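Local coordinates for protein LAO/AO transport system kinase (Escherichia coli, PDB 2P67) that belongs to the MeaB-like branch of the P-loop NTPase proteins and is arranged here as a pair of subunits, at residues E11-R14 with R15-G19; T305-A308 with V309-T313; S134-A137 with R138-L142; N295-F298 with D299-Y302; A22-A25 with Q26-L30. One frame throughout, in Å; residues are numbered along the deposited sequence. Where two conformers were deposited one is given.

Contact 1 of 5, residues E11-R14 with R15-G19; sequences ESIR and RLRQG
Glu11 O receives Arg15 N, Ser12 O receives Leu16 N and Ile13 O receives Arg17 N, at N-to-O separations of 2.8 to 2.9 Å, the i to i+4 pattern of the last turns of helix 9-17. Above this backbone Glu11 and Arg15 cross at about a right angle. Arg15 NH1 bonds Glu11 OE1 at 3.1 Å in a salt bridge. The acceptor lies in the guanidinium plane, but the donor stands above the carboxylate plane, 47° out of it. A bend at chi3 of Arg15 (-59°) folds the guanidinium back over Ser12, whose CA sits 3.5 Å above one face, offset toward the rim. The helix then stops: Gly19 takes a positive phi of 86°, and its N reaches Leu16 O at 2.9 Å within a Schellman motif. Ser12 OG comes to 2.9 Å from Arg15 NH2, although its established hydrogen bond is to Thr8 O. Arg15 NE also bonds Thr23 OG1 of helix 21-32, so the guanidinium has partners on two helices. On another side, Ile13 CG2 touches the aliphatic Arg17 CD at 3.9 Å, and Ile13 also packs on Leu45 and Ala48 of helix 36-49.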
loop_
_atom_site.group_PDB
_atom_site.type_symbol
_atom_site.label_atom_id
_atom_site.label_comp_id
_atom_site.label_asym_id
_atom_site.label_seq_id
_atom_site.Cartn_x
_atom_site.Cartn_y
_atom_site.Cartn_z
ATOM N N GLU A 11 -30.846 -30.476 -7.076
ATOM C CA GLU A 11 -30.659 -31.052 -8.416
ATOM C C GLU A 11 -29.942 -30.066 -9.349
ATOM O O GLU A 11 -29.127 -30.465 -10.174
ATOM C CB GLU A 11 -31.996 -31.566 -9.007
ATOM C CG GLU A 11 -32.236 -31.379 -10.532
ATOM C CD GLU A 11 -31.403 -32.268 -11.494
ATOM O OE1 GLU A 11 -31.740 -32.246 -12.715
ATOM O OE2 GLU A 11 -30.435 -32.970 -11.078
ATOM N N SER A 12 -30.247 -28.779 -9.188
ATOM C CA SER A 12 -29.567 -27.723 -9.949
ATOM C C SER A 12 -28.073 -27.705 -9.665
ATOM O O SER A 12 -27.255 -27.578 -10.584
ATOM C CB SER A 12 -30.181 -26.375 -9.616
ATOM O OG SER A 12 -31.554 -26.386 -9.967
ATOM N N ILE A 13 -27.721 -27.831 -8.390
ATOM C CA ILE A 13 -26.311 -27.980 -7.992
ATOM C C ILE A 13 -25.668 -29.216 -8.626
ATOM O O ILE A 13 -24.552 -29.130 -9.138
ATOM C CB ILE A 13 -26.129 -27.930 -6.477
ATOM C CG1 ILE A 13 -26.461 -26.516 -5.970
ATOM C CG2 ILE A 13 -24.672 -28.340 -6.081
ATOM C CD1 ILE A 13 -26.543 -26.414 -4.449
ATOM N N ARG A 14 -26.383 -30.347 -8.603
ATOM C CA ARG A 14 -25.939 -31.568 -9.287
ATOM C C ARG A 14 -25.572 -31.286 -10.748
ATOM O O ARG A 14 -24.475 -31.623 -11.195
ATOM C CB ARG A 14 -27.030 -32.650 -9.212
ATOM C CG ARG A 14 -26.631 -34.026 -9.751
ATOM C CD ARG A 14 -27.864 -34.914 -9.887
ATOM N NE ARG A 14 -27.530 -36.318 -10.135
ATOM C CZ ARG A 14 -28.404 -37.325 -10.062
ATOM N NH1 ARG A 14 -29.676 -37.100 -9.751
ATOM N NH2 ARG A 14 -28.008 -38.567 -10.303
ATOM N N ARG A 15 -26.496 -30.657 -11.477
ATOM C CA ARG A 15 -26.315 -30.313 -12.896
ATOM C C ARG A 15 -25.092 -29.410 -13.061
ATOM O O ARG A 15 -24.283 -29.581 -13.996
ATOM C CB ARG A 15 -27.547 -29.571 -13.436
ATOM C CG ARG A 15 -28.811 -30.411 -13.619
ATOM C CD ARG A 15 -29.841 -29.675 -14.546
ATOM N NE ARG A 15 -30.273 -28.346 -14.065
ATOM C CZ ARG A 15 -31.249 -28.138 -13.175
ATOM N NH1 ARG A 15 -31.894 -29.169 -12.617
ATOM N NH2 ARG A 15 -31.577 -26.898 -12.819
ATOM N N LEU A 16 -24.960 -28.476 -12.127
ATOM C CA LEU A 16 -23.863 -27.495 -12.153
ATOM C C LEU A 16 -22.524 -28.238 -12.036
ATOM O O LEU A 16 -21.598 -28.048 -12.836
ATOM C CB LEU A 16 -24.041 -26.472 -11.025
ATOM C CG LEU A 16 -22.898 -25.465 -10.757
ATOM C CD1 LEU A 16 -22.878 -24.447 -11.855
ATOM C CD2 LEU A 16 -22.999 -24.782 -9.383
ATOM N N ARG A 17 -22.443 -29.113 -11.042
ATOM C CA ARG A 17 -21.205 -29.857 -10.789
ATOM C C ARG A 17 -20.836 -30.812 -11.917
ATOM O O ARG A 17 -19.660 -31.158 -12.091
ATOM C CB ARG A 17 -21.320 -30.636 -9.480
ATOM C CG ARG A 17 -21.437 -29.785 -8.251
ATOM C CD ARG A 17 -21.688 -30.678 -7.046
ATOM N NE ARG A 17 -20.556 -31.581 -6.820
ATOM C CZ ARG A 17 -20.627 -32.743 -6.166
ATOM N NH1 ARG A 17 -21.783 -33.164 -5.669
ATOM N NH2 ARG A 17 -19.533 -33.484 -6.006
ATOM N N GLN A 18 -21.835 -31.239 -12.689
ATOM C CA GLN A 18 -21.595 -32.120 -13.831
ATOM C C GLN A 18 -21.079 -31.329 -15.045
ATOM O O GLN A 18 -20.725 -31.905 -16.078
ATOM C CB GLN A 18 -22.849 -32.953 -14.159
ATOM C CG GLN A 18 -23.182 -33.979 -13.057
ATOM C CD GLN A 18 -24.508 -34.703 -13.262
ATOM O OE1 GLN A 18 -25.384 -34.241 -13.999
ATOM N NE2 GLN A 18 -24.666 -35.848 -12.589
ATOM N N GLY A 19 -20.988 -30.013 -14.892
ATOM C CA GLY A 19 -20.405 -29.161 -15.916
ATOM C C GLY A 19 -21.389 -28.738 -16.988
ATOM O O GLY A 19 -20.986 -28.284 -18.062
#

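Contact 2 of 5, residues T305-A308 with V309-T313; sequences TLLA and VKNNT
The amide that meets residues 305-308 is that of Asn311, which lies alongside Leu307, both side chains pointing the same way. Asn311 ND2 is 3.7 Å from Leu307 CG, a van der Waals approach without a polar bond. Leu307 CG and Leu307 O are on the same side of the amide plane, displaced from its centre. With Leu307 CG anti to its own backbone N (chi1 -167°), the leucine branch leans along the helix to where the amide sits. The polar core of the turn is Ala308 O, gripped twice by Thr313: its N bonds at 3.0 Å, nearly in line with the carbonyl, while its OG1 donates at 3.1 Å from well off that line, the C=O...OG1 angle being 105°. Thr313 chi1 of 70° sets OG1 between its own N and carbonyl carbon, which lets one residue supply both donors and also brings OG1 to 3.4 Å from Ala308 CB. Leu306 and Val309, on another flank, pack on Leu280 of the second subunit, and Asn312 on Met50 of that subunit. Asn312 has positive phi, and its N bonds Val309 O at 3.0 Å. Together with the Thr313 N to Ala308 O bond, this defines the Schellman motif that ends helix 296-310.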
loop_
_atom_site.group_PDB
_atom_site.type_symbol
_atom_site.label_atom_id
_atom_site.label_comp_id
_atom_site.label_asym_id
_atom_site.label_seq_id
_atom_site.Cartn_x
_atom_site.Cartn_y
_atom_site.Cartn_z
ATOM N N THR A 305 -14.054 19.943 11.070
ATOM C CA THR A 305 -12.861 19.634 11.849
ATOM C C THR A 305 -11.614 19.735 10.980
ATOM O O THR A 305 -10.662 20.399 11.364
ATOM C CB THR A 305 -12.941 18.248 12.501
ATOM O OG1 THR A 305 -14.081 18.202 13.368
ATOM C CG2 THR A 305 -11.652 17.939 13.281
ATOM N N LEU A 306 -11.631 19.098 9.808
ATOM C CA LEU A 306 -10.540 19.224 8.838
ATOM C C LEU A 306 -10.211 20.681 8.533
ATOM O O LEU A 306 -9.043 21.067 8.523
ATOM C CB LEU A 306 -10.873 18.504 7.524
ATOM C CG LEU A 306 -10.708 16.976 7.480
ATOM C CD1 LEU A 306 -10.786 16.455 6.039
ATOM C CD2 LEU A 306 -9.401 16.586 8.103
ATOM N N LEU A 307 -11.236 21.490 8.304
ATOM C CA LEU A 307 -11.006 22.917 7.999
ATOM C C LEU A 307 -10.410 23.691 9.183
ATOM O O LEU A 307 -9.540 24.533 8.989
ATOM C CB LEU A 307 -12.279 23.599 7.501
ATOM C CG LEU A 307 -12.106 24.986 6.859
ATOM C CD1 LEU A 307 -11.121 24.967 5.699
ATOM C CD2 LEU A 307 -13.469 25.518 6.391
ATOM N N ALA A 308 -10.887 23.398 10.390
ATOM C CA ALA A 308 -10.306 23.953 11.619
ATOM C C ALA A 308 -8.816 23.653 11.736
ATOM O O ALA A 308 -8.035 24.518 12.083
ATOM C CB ALA A 308 -11.067 23.444 12.859
ATOM N N VAL A 309 -8.414 22.418 11.437
ATOM C CA VAL A 309 -6.995 22.056 11.448
ATOM C C VAL A 309 -6.227 22.790 10.337
ATOM O O VAL A 309 -5.157 23.368 10.573
ATOM C CB VAL A 309 -6.806 20.489 11.373
ATOM C CG1 VAL A 309 -5.345 20.125 11.217
ATOM C CG2 VAL A 309 -7.427 19.802 12.616
ATOM N N LYS A 310 -6.803 22.832 9.140
ATOM C CA LYS A 310 -6.142 23.485 8.019
ATOM C C LYS A 310 -5.905 24.962 8.322
ATOM O O LYS A 310 -4.859 25.513 7.954
ATOM C CB LYS A 310 -7.011 23.332 6.771
ATOM C CG LYS A 310 -6.424 23.813 5.481
ATOM C CD LYS A 310 -7.386 23.427 4.344
ATOM C CE LYS A 310 -7.008 24.155 3.067
ATOM N NZ LYS A 310 -6.874 23.277 1.882
ATOM N N ASN A 311 -6.869 25.590 9.004
ATOM C CA ASN A 311 -6.813 27.022 9.333
ATOM C C ASN A 311 -6.088 27.337 10.660
ATOM O O ASN A 311 -6.114 28.485 11.139
ATOM C CB ASN A 311 -8.239 27.604 9.361
ATOM C CG ASN A 311 -8.742 28.013 7.992
ATOM O OD1 ASN A 311 -7.973 28.390 7.104
ATOM N ND2 ASN A 311 -10.057 27.951 7.820
ATOM N N ASN A 312 -5.430 26.330 11.237
ATOM C CA ASN A 312 -4.562 26.516 12.419
ATOM C C ASN A 312 -5.291 26.916 13.703
ATOM O O ASN A 312 -4.678 27.492 14.623
ATOM C CB ASN A 312 -3.434 27.517 12.131
ATOM C CG ASN A 312 -2.657 27.171 10.889
ATOM O OD1 ASN A 312 -2.329 26.009 10.664
ATOM N ND2 ASN A 312 -2.360 28.178 10.068
ATOM N N THR A 313 -6.577 26.592 13.770
ATOM C CA THR A 313 -7.362 26.880 14.973
ATOM C C THR A 313 -7.374 25.728 15.985
ATOM O O THR A 313 -7.663 25.944 17.158
ATOM C CB THR A 313 -8.810 27.329 14.647
ATOM O OG1 THR A 313 -9.554 26.218 14.132
ATOM C CG2 THR A 313 -8.800 28.475 13.644
#

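Contact 3 of 5, residues S134-A137 with R138-L142; sequences SQRA and RELML
Gln135 NE2 donates to Glu139 OE2 at 2.9 Å. It meets the oxygen from above the carboxylate plane, and the amide and carboxylate planes stand 74° apart. Gln135 CG is anti to the backbone N (chi1 174°), and the extended chain beyond it carries the amide along helix 133-146 toward the glutamate one turn on. The second oxygen faces Arg136: NE lies 3.7 Å from Glu139 OE1, a long salt bridge. Here the flat groups are almost coplanar, 14° apart, with OE1 at the guanidinium edge. Bends at chi2 and chi3 fold Arg136 back, and they also bring its CD to 4.1 Å from Leu140 CG. On another face of the helix a water spans Ser134 OG at 2.9 Å and, more weakly, Arg138 NH2 at 3.3 Å. The Arg138 side chain lies about 6 Å from the bound sodium ion, whose site is formed by Arg272 and Ser276. Glu139 OE1 is further salt-bridged to Arg317 of the second subunit. With an amide on one oxygen and two guanidinium groups by the other, this buried carboxylate is probably kept ionised, whereas the buried Arg136 NE has no hydrogen-bond partner in the model.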
loop_
_atom_site.group_PDB
_atom_site.type_symbol
_atom_site.label_atom_id
_atom_site.label_comp_id
_atom_site.label_asym_id
_atom_site.label_seq_id
_atom_site.Cartn_x
_atom_site.Cartn_y
_atom_site.Cartn_z
ATOM N N SER A 134 -16.009 -6.521 -7.732
ATOM C CA SER A 134 -15.021 -7.375 -7.088
ATOM C C SER A 134 -15.678 -8.565 -6.381
ATOM O O SER A 134 -15.267 -9.700 -6.591
ATOM C CB SER A 134 -14.174 -6.572 -6.107
ATOM O OG SER A 134 -12.908 -7.189 -5.940
ATOM N N GLN A 135 -16.707 -8.310 -5.565
ATOM C CA GLN A 135 -17.467 -9.408 -4.951
ATOM C C GLN A 135 -18.108 -10.275 -6.043
ATOM O O GLN A 135 -18.091 -11.495 -5.960
ATOM C CB GLN A 135 -18.534 -8.902 -3.954
ATOM C CG GLN A 135 -19.424 -10.022 -3.434
ATOM C CD GLN A 135 -20.390 -9.609 -2.332
ATOM O OE1 GLN A 135 -20.114 -8.698 -1.545
ATOM N NE2 GLN A 135 -21.530 -10.307 -2.256
ATOM N N ARG A 136 -18.656 -9.632 -7.072
ATOM C CA ARG A 136 -19.304 -10.343 -8.170
ATOM C C ARG A 136 -18.354 -11.280 -8.930
ATOM O O ARG A 136 -18.698 -12.445 -9.180
ATOM C CB ARG A 136 -19.969 -9.333 -9.127
ATOM C CG ARG A 136 -20.840 -9.957 -10.228
ATOM C CD ARG A 136 -21.868 -11.010 -9.720
ATOM N NE ARG A 136 -22.551 -10.633 -8.477
ATOM C CZ ARG A 136 -23.503 -9.702 -8.376
ATOM N NH1 ARG A 136 -23.909 -9.018 -9.450
ATOM N NH2 ARG A 136 -24.047 -9.438 -7.183
ATOM N N ALA A 137 -17.165 -10.777 -9.277
ATOM C CA ALA A 137 -16.149 -11.592 -9.942
ATOM C C ALA A 137 -15.825 -12.825 -9.113
ATOM O O ALA A 137 -15.764 -13.930 -9.655
ATOM C CB ALA A 137 -14.872 -10.760 -10.221
ATOM N N ARG A 138 -15.617 -12.627 -7.806
ATOM C CA ARG A 138 -15.307 -13.727 -6.904
ATOM C C ARG A 138 -16.410 -14.789 -6.872
ATOM O O ARG A 138 -16.120 -15.995 -6.916
ATOM C CB ARG A 138 -15.024 -13.221 -5.492
ATOM C CG ARG A 138 -13.692 -12.517 -5.333
ATOM C CD ARG A 138 -13.485 -12.074 -3.902
ATOM N NE ARG A 138 -12.515 -10.988 -3.841
ATOM C CZ ARG A 138 -11.248 -11.086 -3.445
ATOM N NH1 ARG A 138 -10.750 -12.255 -3.032
ATOM N NH2 ARG A 138 -10.483 -9.983 -3.453
ATOM N N GLU A 139 -17.663 -14.350 -6.768
ATOM C CA GLU A 139 -18.777 -15.296 -6.742
ATOM C C GLU A 139 -18.896 -16.093 -8.066
ATOM O O GLU A 139 -19.118 -17.313 -8.060
ATOM C CB GLU A 139 -20.079 -14.578 -6.358
ATOM C CG GLU A 139 -20.003 -14.025 -4.938
ATOM C CD GLU A 139 -21.186 -13.179 -4.547
ATOM O OE1 GLU A 139 -21.904 -12.671 -5.448
ATOM O OE2 GLU A 139 -21.384 -13.033 -3.319
ATOM N N LEU A 140 -18.724 -15.414 -9.199
ATOM C CA LEU A 140 -18.781 -16.096 -10.476
ATOM C C LEU A 140 -17.634 -17.111 -10.597
ATOM O O LEU A 140 -17.832 -18.191 -11.134
ATOM C CB LEU A 140 -18.734 -15.092 -11.616
ATOM C CG LEU A 140 -19.869 -14.051 -11.692
ATOM C CD1 LEU A 140 -19.686 -13.255 -12.973
ATOM C CD2 LEU A 140 -21.257 -14.692 -11.682
ATOM N N MET A 141 -16.453 -16.742 -10.092
ATOM C CA MET A 141 -15.293 -17.649 -10.038
ATOM C C MET A 141 -15.619 -18.912 -9.225
ATOM O O MET A 141 -15.316 -20.025 -9.662
ATOM C CB MET A 141 -14.062 -16.941 -9.432
ATOM C CG MET A 141 -13.435 -15.874 -10.337
ATOM S SD MET A 141 -12.111 -14.933 -9.499
ATOM C CE MET A 141 -10.736 -16.105 -9.680
ATOM N N LEU A 142 -16.257 -18.734 -8.066
ATOM C CA LEU A 142 -16.717 -19.880 -7.255
ATOM C C LEU A 142 -17.653 -20.809 -8.029
ATOM O O LEU A 142 -17.490 -22.036 -7.981
ATOM C CB LEU A 142 -17.396 -19.399 -5.975
ATOM C CG LEU A 142 -16.552 -18.725 -4.893
ATOM C CD1 LEU A 142 -17.448 -18.394 -3.714
ATOM C CD2 LEU A 142 -15.357 -19.617 -4.445
HETATM O O HOH W 1 -10.073 -7.335 -5.343
#

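Contact 4 of 5, residues N295-F298 with D299-Y302; sequences NEDF and DRYY
Phe298, the residue most buried by this contact, offers one ring face to Tyr302 one turn on: Tyr302 CB rests over it, 4.0 Å from CE2. The two rings are close to parallel, at 26°, yet their centroids are 6.0 Å apart and they barely overlap. Phe293 meets both of them edge-to-face, and Phe298 also packs on Thr284 of the second subunit. Arg300, by contrast, works on the polar flank. Its NH2 gives Glu296 OE2 a salt-bridging hydrogen bond of 3.2 Å; it meets the anti lone pair of that oxygen, and OE2 lies 11° out of the guanidinium plane. Arg300 CG is anti to the backbone N (chi1 175°), and a bend at chi3 turns the guanidinium back beside Glu296. A water at the guanidinium edge joins Arg300 NH1 to Asp297 OD1, 2.7 Å from each. Asp299 completes the set: a second water bridges its OD2 (2.9 Å) to Glu296 O (2.6 Å), while OD2 also forms a salt bridge with Arg303. Glu296, Asp297 and Asp299 all sit in the opening turn of helix 296-310, following the N-cap residue Asn295, where negative charge is probably favoured by the helix dipole and by the two arginines.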
loop_
_atom_site.group_PDB
_atom_site.type_symbol
_atom_site.label_atom_id
_atom_site.label_comp_id
_atom_site.label_asym_id
_atom_site.label_seq_id
_atom_site.Cartn_x
_atom_site.Cartn_y
_atom_site.Cartn_z
ATOM N N ASN A 295 -22.864 9.124 6.732
ATOM C CA ASN A 295 -23.710 9.893 7.634
ATOM C C ASN A 295 -23.564 11.405 7.394
ATOM O O ASN A 295 -22.450 11.944 7.401
ATOM C CB ASN A 295 -23.398 9.539 9.085
ATOM C CG ASN A 295 -24.428 10.079 10.048
ATOM O OD1 ASN A 295 -25.521 9.529 10.171
ATOM N ND2 ASN A 295 -24.089 11.158 10.739
ATOM N N GLU A 296 -24.693 12.072 7.150
ATOM C CA GLU A 296 -24.697 13.477 6.762
ATOM C C GLU A 296 -24.179 14.373 7.886
ATOM O O GLU A 296 -23.452 15.334 7.634
ATOM C CB GLU A 296 -26.102 13.900 6.345
ATOM C CG GLU A 296 -26.139 14.923 5.222
ATOM C CD GLU A 296 -27.425 15.738 5.227
ATOM O OE1 GLU A 296 -28.521 15.133 5.260
ATOM O OE2 GLU A 296 -27.333 16.987 5.207
ATOM N N ASP A 297 -24.548 14.045 9.122
ATOM C CA ASP A 297 -24.107 14.798 10.289
ATOM C C ASP A 297 -22.619 14.623 10.555
ATOM O O ASP A 297 -21.914 15.599 10.865
ATOM C CB ASP A 297 -24.901 14.390 11.527
ATOM C CG ASP A 297 -26.320 14.938 11.518
ATOM O OD1 ASP A 297 -26.580 15.942 10.813
ATOM O OD2 ASP A 297 -27.169 14.366 12.226
ATOM N N PHE A 298 -22.141 13.383 10.448
ATOM C CA PHE A 298 -20.730 13.117 10.695
ATOM C C PHE A 298 -19.844 13.704 9.601
ATOM O O PHE A 298 -18.774 14.226 9.895
ATOM C CB PHE A 298 -20.422 11.625 10.865
ATOM C CG PHE A 298 -18.970 11.363 11.109
ATOM C CD1 PHE A 298 -18.419 11.567 12.375
ATOM C CD2 PHE A 298 -18.137 10.982 10.069
ATOM C CE1 PHE A 298 -17.046 11.360 12.601
ATOM C CE2 PHE A 298 -16.767 10.778 10.287
ATOM C CZ PHE A 298 -16.229 10.967 11.552
ATOM N N ASP A 299 -20.277 13.581 8.349
ATOM C CA ASP A 299 -19.543 14.129 7.212
ATOM C C ASP A 299 -19.343 15.635 7.386
ATOM O O ASP A 299 -18.255 16.161 7.123
ATOM C CB ASP A 299 -20.279 13.837 5.899
ATOM C CG ASP A 299 -19.676 14.570 4.713
ATOM O OD1 ASP A 299 -18.529 14.262 4.339
ATOM O OD2 ASP A 299 -20.343 15.473 4.170
ATOM N N ARG A 300 -20.397 16.312 7.842
ATOM C CA ARG A 300 -20.366 17.754 8.081
ATOM C C ARG A 300 -19.364 18.115 9.179
ATOM O O ARG A 300 -18.489 18.956 8.971
ATOM C CB ARG A 300 -21.783 18.244 8.428
ATOM C CG ARG A 300 -21.887 19.725 8.818
ATOM C CD ARG A 300 -23.333 20.215 8.795
ATOM N NE ARG A 300 -23.901 20.172 7.443
ATOM C CZ ARG A 300 -24.911 19.389 7.061
ATOM N NH1 ARG A 300 -25.501 18.564 7.922
ATOM N NH2 ARG A 300 -25.340 19.436 5.806
ATOM N N TYR A 301 -19.484 17.453 10.330
ATOM C CA TYR A 301 -18.599 17.666 11.467
ATOM C C TYR A 301 -17.145 17.314 11.141
ATOM O O TYR A 301 -16.212 18.013 11.563
ATOM C CB TYR A 301 -19.074 16.836 12.652
ATOM C CG TYR A 301 -18.415 17.219 13.952
ATOM C CD1 TYR A 301 -18.855 18.332 14.665
ATOM C CD2 TYR A 301 -17.347 16.482 14.467
ATOM C CE1 TYR A 301 -18.263 18.701 15.858
ATOM C CE2 TYR A 301 -16.738 16.849 15.667
ATOM C CZ TYR A 301 -17.212 17.963 16.355
ATOM O OH TYR A 301 -16.639 18.346 17.536
ATOM N N TYR A 302 -16.961 16.229 10.384
ATOM C CA TYR A 302 -15.630 15.830 9.920
ATOM C C TYR A 302 -14.986 16.911 9.045
ATOM O O TYR A 302 -13.815 17.262 9.235
ATOM C CB TYR A 302 -15.695 14.476 9.184
ATOM C CG TYR A 302 -14.346 14.004 8.714
ATOM C CD1 TYR A 302 -13.439 13.436 9.606
ATOM C CD2 TYR A 302 -13.976 14.117 7.375
ATOM C CE1 TYR A 302 -12.172 13.006 9.183
ATOM C CE2 TYR A 302 -12.719 13.687 6.941
ATOM C CZ TYR A 302 -11.821 13.148 7.860
ATOM O OH TYR A 302 -10.591 12.722 7.424
HETATM O O HOH W 2 -22.886 16.309 5.264
HETATM O O HOH W 3 -25.262 18.348 10.648
#

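Contact 5 of 5, residues A22-A25 with Q26-L30; sequences ATLA and QAMTL
Met28 reaches back one turn to Leu24. Its CB lies 3.6 Å from Leu24 O and equally far from Ala25 O; CG comes nearer, 3.2 Å from Leu24 O. SD carries the chain past the backbone without a close partner in residues 22-25, and the tip methyl CE then settles against the leucine branch, 3.8 Å from Leu24 CD1 and 3.9 Å from Leu24 CG. With Met28 CG beside its backbone N (chi1 -62°) and the chain extended beyond, CE is led to Leu24. That leucine has CG anti to its own N (chi1 -177°), which swings its methyl groups forward to meet it. The tip contacts are apolar, while CB and CG lie against backbone carbonyl oxygens. Beneath them Met28 N bonds Leu24 O at 2.9 Å, and Ala27 N bonds Thr23 O at 2.8 Å. On a different side of the helix a water lies 2.6 Å from Thr29 OG1 and donates a weak bond to Ala25 O. Thr29 OG1 is also hydrogen-bonded to Arg122. Beyond the Leu24 pair, Met28 packs on Phe120 of strand 119-124 and on Leu143 and Cys144 of helix 133-146, while Ala27 faces Leu45 of helix 36-49. This is the buried side of a regular amphipathic alpha-helix, 21-32, laid between other helices and the outermost strand 119-124 of the parallel sheet of a P-loop NTPase fold.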
loop_
_atom_site.group_PDB
_atom_site.type_symbol
_atom_site.label_atom_id
_atom_site.label_comp_id
_atom_site.label_asym_id
_atom_site.label_seq_id
_atom_site.Cartn_x
_atom_site.Cartn_y
_atom_site.Cartn_z
ATOM N N ALA A 22 -25.574 -24.746 -19.484
ATOM C CA ALA A 22 -26.838 -23.999 -19.361
ATOM C C ALA A 22 -27.139 -23.677 -17.899
ATOM O O ALA A 22 -27.587 -22.568 -17.583
ATOM C CB ALA A 22 -27.991 -24.757 -20.006
ATOM N N THR A 23 -26.847 -24.634 -17.010
ATOM C CA THR A 23 -27.070 -24.437 -15.583
ATOM C C THR A 23 -26.074 -23.425 -15.002
ATOM O O THR A 23 -26.454 -22.608 -14.183
ATOM C CB THR A 23 -27.091 -25.759 -14.760
ATOM O OG1 THR A 23 -28.189 -26.569 -15.184
ATOM C CG2 THR A 23 -27.301 -25.464 -13.278
ATOM N N LEU A 24 -24.818 -23.485 -15.429
ATOM C CA LEU A 24 -23.849 -22.489 -15.013
ATOM C C LEU A 24 -24.318 -21.072 -15.391
ATOM O O LEU A 24 -24.327 -20.180 -14.546
ATOM C CB LEU A 24 -22.460 -22.779 -15.586
ATOM C CG LEU A 24 -21.338 -21.825 -15.136
ATOM C CD1 LEU A 24 -21.216 -21.710 -13.606
ATOM C CD2 LEU A 24 -20.011 -22.210 -15.758
ATOM N N ALA A 25 -24.738 -20.889 -16.642
ATOM C CA ALA A 25 -25.204 -19.570 -17.097
ATOM C C ALA A 25 -26.408 -19.123 -16.282
ATOM O O ALA A 25 -26.495 -17.966 -15.871
ATOM C CB ALA A 25 -25.531 -19.619 -18.561
ATOM N N GLN A 26 -27.335 -20.053 -16.044
ATOM C CA GLN A 26 -28.532 -19.777 -15.255
ATOM C C GLN A 26 -28.176 -19.363 -13.828
ATOM O O GLN A 26 -28.761 -18.451 -13.279
ATOM C CB GLN A 26 -29.389 -21.035 -15.158
ATOM C CG GLN A 26 -30.525 -21.158 -16.134
ATOM C CD GLN A 26 -31.411 -22.343 -15.726
ATOM O OE1 GLN A 26 -32.422 -22.173 -15.042
ATOM N NE2 GLN A 26 -30.987 -23.545 -16.079
ATOM N N ALA A 27 -27.241 -20.088 -13.214
ATOM C CA ALA A 27 -26.786 -19.783 -11.852
ATOM C C ALA A 27 -26.112 -18.402 -11.772
ATOM O O ALA A 27 -26.331 -17.621 -10.830
ATOM C CB ALA A 27 -25.831 -20.906 -11.356
ATOM N N MET A 28 -25.269 -18.094 -12.752
ATOM C CA MET A 28 -24.666 -16.762 -12.827
ATOM C C MET A 28 -25.744 -15.666 -12.940
ATOM O O MET A 28 -25.706 -14.687 -12.215
ATOM C CB MET A 28 -23.676 -16.683 -13.991
ATOM C CG MET A 28 -22.499 -17.657 -13.863
ATOM S SD MET A 28 -21.225 -17.266 -15.067
ATOM C CE MET A 28 -19.850 -18.258 -14.414
ATOM N N THR A 29 -26.718 -15.853 -13.830
ATOM C CA THR A 29 -27.820 -14.885 -13.984
ATOM C C THR A 29 -28.570 -14.671 -12.675
ATOM O O THR A 29 -28.856 -13.522 -12.292
ATOM C CB THR A 29 -28.769 -15.285 -15.137
ATOM O OG1 THR A 29 -28.063 -15.149 -16.373
ATOM C CG2 THR A 29 -30.020 -14.377 -15.189
ATOM N N LEU A 30 -28.812 -15.765 -11.958
ATOM C CA LEU A 30 -29.454 -15.712 -10.645
ATOM C C LEU A 30 -28.660 -14.883 -9.649
ATOM O O LEU A 30 -29.223 -14.061 -8.928
ATOM C CB LEU A 30 -29.667 -17.136 -10.105
ATOM C CG LEU A 30 -30.314 -17.279 -8.725
ATOM C CD1 LEU A 30 -31.783 -16.872 -8.767
ATOM C CD2 LEU A 30 -30.161 -18.711 -8.228
HETATM O O HOH W 4 -27.488 -16.497 -18.553
#

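How the contacts relate
Contacts 1, 5 and 3 form a connected group, whereas contacts 2 and 4 lie on a distant arm. Contacts 1 and 5 belong to successive helices with centres 11 Å apart; they touch where Arg15 NE probably bonds Thr23 OG1 at 3.0 Å and where Leu16 CD1 meets Leu24 CD1 at 3.6 Å. Contact 5 reaches contact 3 through Met28 CE, 3.9 Å from Leu140 O. Contacts 4 and 2 open and close helix 296-310, their centres 15 Å apart, and the centres of contacts 1 and 2 are 60 Å apart. Contacts 2, 3 and 4 all touch the second subunit. Of the five, contact 3 includes Arg138, whose side chain lies about 6 Å from the sodium ion.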